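Local coordinates for protein gamma-glutamyltranspeptidase (PDB 6J3A) that probably transfers or hydrolyses gamma-glutamyl groups, as an LmbA-like gamma-glutamyltranspeptidase homologue of the N-terminal nucleophile (NTN) clan, at residues E160-T165 and P232-S237; S486-L489 and V495-F498. All blocks are in the same frame, centred on the assembly; numbering follows the deposited sequence.

Contact 1: E160-T165 and P232-S237; sequences ETEWTT and PTMDTS
The indole of W163 meets the backbone of M234 at its edge. The opposing segment sets no atom squarely over either ring face. M234 O and a water both lie in the ring plane at its edge. M234 O takes a hydrogen bond from W163 NE1 (3.1 Å). The bond is bent, at 145° about the hydrogen, and the donor is tilted from the carbonyl plane. CG2 of T233 comes in obliquely, 3.3 Å from W163 NE1. W163 CG stands anti to the carbonyl carbon (chi1 -57°), which carries the ring from the N-cap of helix 164-170 across to strand 233-234. L158 also touches the side chains of W163 and M234. Beside the indole, E162 bends at chi2 and sets OE1 3.6 Å from the methyl CE of M234. The water joins these two residues: it accepts from M234 N at 2.9 Å and donates weakly to E162 OE2. The same OE2 forms a salt bridge with R240, on the strand paired with 233-234. A phenylalanine in place of W163 would remove the indole N-H and would probably leave M234 O without this donor. The contact is thus polar at both ends of M234's backbone, one held directly and one through water, with a carboxylate probably balanced by the arginine nearby.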
ATOM      1  N   GLU A 160     -31.899   8.172 -17.343  1.00 35.23           N
ATOM      2  CA  GLU A 160     -33.164   8.809 -16.962  1.00 36.24           C
ATOM      3  C   GLU A 160     -34.274   8.568 -17.981  1.00 35.69           C
ATOM      4  O   GLU A 160     -35.379   8.166 -17.615  1.00 35.67           O
ATOM      5  CB  GLU A 160     -32.959  10.313 -16.747  1.00 35.78           C
ATOM      6  CG  GLU A 160     -32.201  10.602 -15.465  1.00 35.29           C
ATOM      7  CD  GLU A 160     -31.865  12.062 -15.251  1.00 34.93           C
ATOM      8  OE1 GLU A 160     -31.766  12.839 -16.230  1.00 35.39           O
ATOM      9  OE2 GLU A 160     -31.675  12.419 -14.075  1.00 33.10           O
ATOM     10  N   THR A 161     -33.948   8.793 -19.250  1.00 34.70           N
ATOM     11  CA  THR A 161     -34.919   8.777 -20.344  1.00 33.80           C
ATOM     12  C   THR A 161     -35.133   7.399 -20.952  1.00 32.47           C
ATOM     13  O   THR A 161     -36.171   7.150 -21.549  1.00 31.34           O
ATOM     14  CB  THR A 161     -34.494   9.713 -21.497  1.00 33.54           C
ATOM     15  OG1 THR A 161     -33.370   9.156 -22.194  1.00 33.03           O
ATOM     16  CG2 THR A 161     -34.163  11.129 -20.984  1.00 33.50           C
ATOM     17  N   GLU A 162     -34.157   6.511 -20.803  1.00 33.20           N
ATOM     18  CA  GLU A 162     -34.106   5.287 -21.603  1.00 32.82           C
ATOM     19  C   GLU A 162     -33.868   4.037 -20.743  1.00 32.77           C
ATOM     20  O   GLU A 162     -34.749   3.180 -20.682  1.00 30.24           O
ATOM     21  CB  GLU A 162     -33.056   5.469 -22.707  1.00 33.54           C
ATOM     22  CG  GLU A 162     -33.373   4.860 -24.058  1.00 34.08           C
ATOM     23  CD  GLU A 162     -34.686   5.288 -24.692  1.00 32.92           C
ATOM     24  OE1 GLU A 162     -34.754   6.365 -25.323  1.00 32.78           O
ATOM     25  OE2 GLU A 162     -35.639   4.498 -24.602  1.00 31.74           O
ATOM     26  N   TRP A 163     -32.712   3.947 -20.064  1.00 34.73           N
ATOM     27  CA  TRP A 163     -32.380   2.790 -19.188  1.00 35.36           C
ATOM     28  C   TRP A 163     -32.764   3.080 -17.752  1.00 35.55           C
ATOM     29  O   TRP A 163     -31.915   3.304 -16.891  1.00 36.56           O
ATOM     30  CB  TRP A 163     -30.892   2.407 -19.241  1.00 35.87           C
ATOM     31  CG  TRP A 163     -30.354   2.068 -20.611  1.00 36.21           C
ATOM     32  CD1 TRP A 163     -31.068   1.859 -21.763  1.00 36.09           C
ATOM     33  CD2 TRP A 163     -28.982   1.878 -20.954  1.00 35.12           C
ATOM     34  NE1 TRP A 163     -30.218   1.571 -22.798  1.00 35.35           N
ATOM     35  CE2 TRP A 163     -28.933   1.580 -22.331  1.00 35.53           C
ATOM     36  CE3 TRP A 163     -27.788   1.941 -20.233  1.00 34.80           C
ATOM     37  CZ2 TRP A 163     -27.732   1.340 -23.002  1.00 36.32           C
ATOM     38  CZ3 TRP A 163     -26.597   1.712 -20.897  1.00 35.62           C
ATOM     39  CH2 TRP A 163     -26.578   1.416 -22.273  1.00 35.87           C
ATOM     40  N   THR A 164     -34.061   3.066 -17.497  1.00 35.15           N
ATOM     41  CA  THR A 164     -34.583   3.516 -16.213  1.00 34.38           C
ATOM     42  C   THR A 164     -34.256   2.568 -15.064  1.00 33.93           C
ATOM     43  O   THR A 164     -34.233   2.996 -13.910  1.00 33.87           O
ATOM     44  CB  THR A 164     -36.102   3.755 -16.267  1.00 33.88           C
ATOM     45  OG1 THR A 164     -36.759   2.586 -16.763  1.00 32.90           O
ATOM     46  CG2 THR A 164     -36.421   4.948 -17.160  1.00 33.91           C
ATOM     47  N   THR A 165     -34.012   1.296 -15.365  1.00 33.18           N
ATOM     48  CA  THR A 165     -33.611   0.339 -14.329  1.00 34.18           C
ATOM     49  C   THR A 165     -32.215   0.639 -13.778  1.00 34.09           C
ATOM     50  O   THR A 165     -31.921   0.310 -12.631  1.00 34.12           O
ATOM     51  CB  THR A 165     -33.640  -1.109 -14.840  1.00 34.55           C
ATOM     52  OG1 THR A 165     -32.847  -1.215 -16.031  1.00 35.01           O
ATOM     53  CG2 THR A 165     -35.073  -1.544 -15.123  1.00 34.05           C
ATOM     54  N   PRO A 232     -36.703  -4.553 -25.750  1.00 36.51           N
ATOM     55  CA  PRO A 232     -36.159  -3.509 -26.635  1.00 34.83           C
ATOM     56  C   PRO A 232     -35.410  -2.425 -25.872  1.00 33.92           C
ATOM     57  O   PRO A 232     -35.969  -1.774 -24.992  1.00 32.53           O
ATOM     58  CB  PRO A 232     -37.403  -2.949 -27.332  1.00 34.60           C
ATOM     59  CG  PRO A 232     -38.333  -4.111 -27.393  1.00 34.74           C
ATOM     60  CD  PRO A 232     -38.073  -4.935 -26.157  1.00 35.83           C
ATOM     61  N   THR A 233     -34.135  -2.272 -26.203  1.00 32.85           N
ATOM     62  CA  THR A 233     -33.234  -1.415 -25.460  1.00 31.70           C
ATOM     63  C   THR A 233     -32.499  -0.505 -26.428  1.00 30.72           C
ATOM     64  O   THR A 233     -31.947  -0.962 -27.423  1.00 30.13           O
ATOM     65  CB  THR A 233     -32.216  -2.269 -24.690  1.00 30.92           C
ATOM     66  OG1 THR A 233     -32.911  -3.224 -23.883  1.00 29.93           O
ATOM     67  CG2 THR A 233     -31.328  -1.425 -23.801  1.00 30.93           C
ATOM     68  N   MET A 234     -32.489   0.783 -26.122  1.00 31.13           N
ATOM     69  CA  MET A 234     -31.729   1.749 -26.894  1.00 31.32           C
ATOM     70  C   MET A 234     -30.250   1.381 -26.838  1.00 32.05           C
ATOM     71  O   MET A 234     -29.758   0.899 -25.810  1.00 32.42           O
ATOM     72  CB  MET A 234     -31.932   3.136 -26.306  1.00 31.99           C
ATOM     73  CG  MET A 234     -31.123   4.264 -26.939  1.00 32.87           C
ATOM     74  SD  MET A 234     -31.598   4.539 -28.644  1.00 33.80           S
ATOM     75  CE  MET A 234     -33.178   5.363 -28.445  1.00 34.35           C
ATOM     76  N   ASP A 235     -29.549   1.610 -27.945  1.00 31.22           N
ATOM     77  CA  ASP A 235     -28.105   1.414 -27.981  1.00 30.46           C
ATOM     78  C   ASP A 235     -27.405   2.518 -28.779  1.00 31.19           C
ATOM     79  O   ASP A 235     -28.028   3.527 -29.097  1.00 31.38           O
ATOM     80  CB  ASP A 235     -27.789   0.011 -28.497  1.00 30.04           C
ATOM     81  CG  ASP A 235     -28.197  -0.203 -29.937  1.00 29.43           C
ATOM     82  OD1 ASP A 235     -28.180   0.741 -30.754  1.00 29.15           O
ATOM     83  OD2 ASP A 235     -28.510  -1.359 -30.252  1.00 29.28           O
ATOM     84  N   THR A 236     -26.120   2.331 -29.089  1.00 31.94           N
ATOM     85  CA  THR A 236     -25.330   3.321 -29.844  1.00 32.67           C
ATOM     86  C   THR A 236     -25.835   3.629 -31.270  1.00 33.89           C
ATOM     87  O   THR A 236     -25.538   4.701 -31.802  1.00 33.64           O
ATOM     88  CB  THR A 236     -23.846   2.897 -29.953  1.00 32.81           C
ATOM     89  OG1 THR A 236     -23.755   1.560 -30.458  1.00 31.35           O
ATOM     90  CG2 THR A 236     -23.143   2.976 -28.601  1.00 33.46           C
ATOM     91  N   SER A 237     -26.563   2.691 -31.886  1.00 34.98           N
ATOM     92  CA  SER A 237     -27.200   2.904 -33.208  1.00 36.59           C
ATOM     93  C   SER A 237     -28.254   4.023 -33.228  1.00 38.00           C
ATOM     94  O   SER A 237     -28.461   4.662 -34.261  1.00 38.54           O
ATOM     95  CB  SER A 237     -27.838   1.600 -33.735  1.00 36.44           C
ATOM     96  OG  SER A 237     -29.030   1.262 -33.035  1.00 35.77           O
TER
HETATM   97  O   HOH W   1     -34.183   1.541 -23.856  1.00 18.94           O

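Contact 2: S486-L489 and V495-F498; sequences SIAL and VMAF
S486 lies under the ring of F498. Its CB sits over one face, 3.4 Å from the ring centroid and 18° off the normal, in a CH-pi contact. Chi1 of F498 is 61°, which places CG between the backbone N and carbonyl carbon and swings the ring across toward the neighbouring strand. CB of A488 meets the edge of this ring, 3.9 Å from F498 CE1. The backbones beneath pair in antiparallel register. S486 and F498 form a hydrogen-bonded pair: S486 N reaches F498 O at 3.0 Å, and F498 N bonds to S486 O. A488 N gives M496 O a short, nearly straight bond of 2.7 Å (170°). I487 and A497 are the non-hydrogen-bonded pair between them, with CG1 of I487 4.2 Å from CB of A497. The two strands are the arms of a beta hairpin, interrupted by a classic beta bulge. There V495 and M496 both face A488, whose O accepts from V495 N (3.0 Å) and M496 N (3.2 Å). The V495 donor lies in the carbonyl plane. Further out, A488, M496 and F498 turn toward helix 506-519, where F514 touches all three and F513 meets the F498 ring. I487 and A497 face the other way, onto strands 61-66 and 433-436. This is consistent with the alpha-beta-beta-alpha layering of the NTN fold. Strand 268-272 flanks the hairpin on the side of strand 486-490, and its K272 binds S486 OG.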
ATOM      1  N   SER A 486      -1.243 -12.692 -17.322  1.00 23.66           N
ATOM      2  CA  SER A 486       0.066 -13.300 -17.577  1.00 24.42           C
ATOM      3  C   SER A 486       0.558 -14.080 -16.378  1.00 24.48           C
ATOM      4  O   SER A 486       0.269 -13.732 -15.224  1.00 24.47           O
ATOM      5  CB  SER A 486       1.116 -12.233 -17.895  1.00 24.71           C
ATOM      6  OG  SER A 486       0.666 -11.342 -18.899  1.00 25.12           O
ATOM      7  N   ILE A 487       1.289 -15.148 -16.666  1.00 24.22           N
ATOM      8  CA  ILE A 487       2.132 -15.808 -15.685  1.00 25.01           C
ATOM      9  C   ILE A 487       3.505 -16.007 -16.327  1.00 25.34           C
ATOM     10  O   ILE A 487       3.606 -16.442 -17.470  1.00 25.33           O
ATOM     11  CB  ILE A 487       1.510 -17.134 -15.178  1.00 25.06           C
ATOM     12  CG1 ILE A 487       0.357 -16.824 -14.218  1.00 25.39           C
ATOM     13  CG2 ILE A 487       2.564 -17.990 -14.475  1.00 24.95           C
ATOM     14  CD1 ILE A 487      -0.283 -18.027 -13.552  1.00 25.99           C
ATOM     15  N   ALA A 488       4.563 -15.676 -15.595  1.00 26.82           N
ATOM     16  CA  ALA A 488       5.926 -15.848 -16.106  1.00 28.43           C
ATOM     17  C   ALA A 488       6.657 -16.920 -15.333  1.00 29.55           C
ATOM     18  O   ALA A 488       6.595 -16.963 -14.111  1.00 29.69           O
ATOM     19  CB  ALA A 488       6.708 -14.547 -16.066  1.00 28.38           C
ATOM     20  N   LEU A 489       7.323 -17.797 -16.077  1.00 31.70           N
ATOM     21  CA  LEU A 489       8.232 -18.790 -15.528  1.00 32.80           C
ATOM     22  C   LEU A 489       9.681 -18.334 -15.709  1.00 33.75           C
ATOM     23  O   LEU A 489      10.000 -17.597 -16.650  1.00 31.88           O
ATOM     24  CB  LEU A 489       8.028 -20.147 -16.211  1.00 33.22           C
ATOM     25  CG  LEU A 489       6.602 -20.589 -16.558  1.00 33.37           C
ATOM     26  CD1 LEU A 489       6.588 -21.998 -17.130  1.00 33.23           C
ATOM     27  CD2 LEU A 489       5.711 -20.537 -15.334  1.00 33.39           C
ATOM     28  N   VAL A 495       7.332 -17.980 -11.369  1.00 30.39           N
ATOM     29  CA  VAL A 495       7.839 -16.901 -10.486  1.00 29.17           C
ATOM     30  C   VAL A 495       7.017 -15.621 -10.389  1.00 28.58           C
ATOM     31  O   VAL A 495       7.166 -14.920  -9.404  1.00 29.05           O
ATOM     32  CB  VAL A 495       9.275 -16.433 -10.833  1.00 29.38           C
ATOM     33  CG1 VAL A 495      10.250 -17.583 -10.701  1.00 29.76           C
ATOM     34  CG2 VAL A 495       9.362 -15.783 -12.212  1.00 29.57           C
ATOM     35  N   MET A 496       6.215 -15.283 -11.397  1.00 27.26           N
ATOM     36  CA  MET A 496       5.539 -13.976 -11.433  1.00 27.49           C
ATOM     37  C   MET A 496       4.150 -14.130 -12.056  1.00 28.99           C
ATOM     38  O   MET A 496       3.974 -14.847 -13.043  1.00 29.86           O
ATOM     39  CB  MET A 496       6.384 -12.929 -12.194  1.00 26.42           C
ATOM     40  CG  MET A 496       5.860 -11.497 -12.124  1.00 25.97           C
ATOM     41  SD  MET A 496       7.026 -10.203 -12.648  1.00 26.90           S
ATOM     42  CE  MET A 496       7.274 -10.671 -14.362  1.00 27.87           C
ATOM     43  N   ALA A 497       3.169 -13.474 -11.449  1.00 29.41           N
ATOM     44  CA  ALA A 497       1.788 -13.476 -11.915  1.00 29.15           C
ATOM     45  C   ALA A 497       1.378 -12.033 -11.959  1.00 29.31           C
ATOM     46  O   ALA A 497       1.479 -11.329 -10.955  1.00 29.24           O
ATOM     47  CB  ALA A 497       0.891 -14.243 -10.955  1.00 28.95           C
ATOM     48  N   PHE A 498       0.901 -11.595 -13.114  1.00 30.01           N
ATOM     49  CA  PHE A 498       0.681 -10.183 -13.348  1.00 29.95           C
ATOM     50  C   PHE A 498      -0.398  -9.914 -14.398  1.00 29.75           C
ATOM     51  O   PHE A 498      -0.925 -10.828 -15.042  1.00 28.19           O
ATOM     52  CB  PHE A 498       2.021  -9.495 -13.690  1.00 30.24           C
ATOM     53  CG  PHE A 498       2.694 -10.018 -14.926  1.00 30.22           C
ATOM     54  CD1 PHE A 498       3.312 -11.262 -14.930  1.00 30.85           C
ATOM     55  CD2 PHE A 498       2.748  -9.245 -16.083  1.00 30.42           C
ATOM     56  CE1 PHE A 498       3.949 -11.736 -16.070  1.00 30.68           C
ATOM     57  CE2 PHE A 498       3.384  -9.713 -17.227  1.00 30.22           C
ATOM     58  CZ  PHE A 498       3.995 -10.956 -17.216  1.00 30.01           C
TER

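How the contacts relate
Contact 1 closes before contact 2 opens along the chain, and both belong to the gamma-glutamyltranspeptidase fold. Their centres are 41 Å apart, their nearest atoms about 29 Å, and they lie on opposite sides of the chain's centre. They share no helix or strand. Contact 1 is peripheral: it ties the turn between helices 156-161 and 164-170 to the small two-stranded sheet of 233-234 and 240-241. Contact 2 is buried and pairs two neighbouring strands, 486-490 and 493-499, of the extended antiparallel sheet system. One therefore links a helix-helix turn to a small strand pair in the outer part, while the other is part of the central layers. No other chain of the assembly touches either.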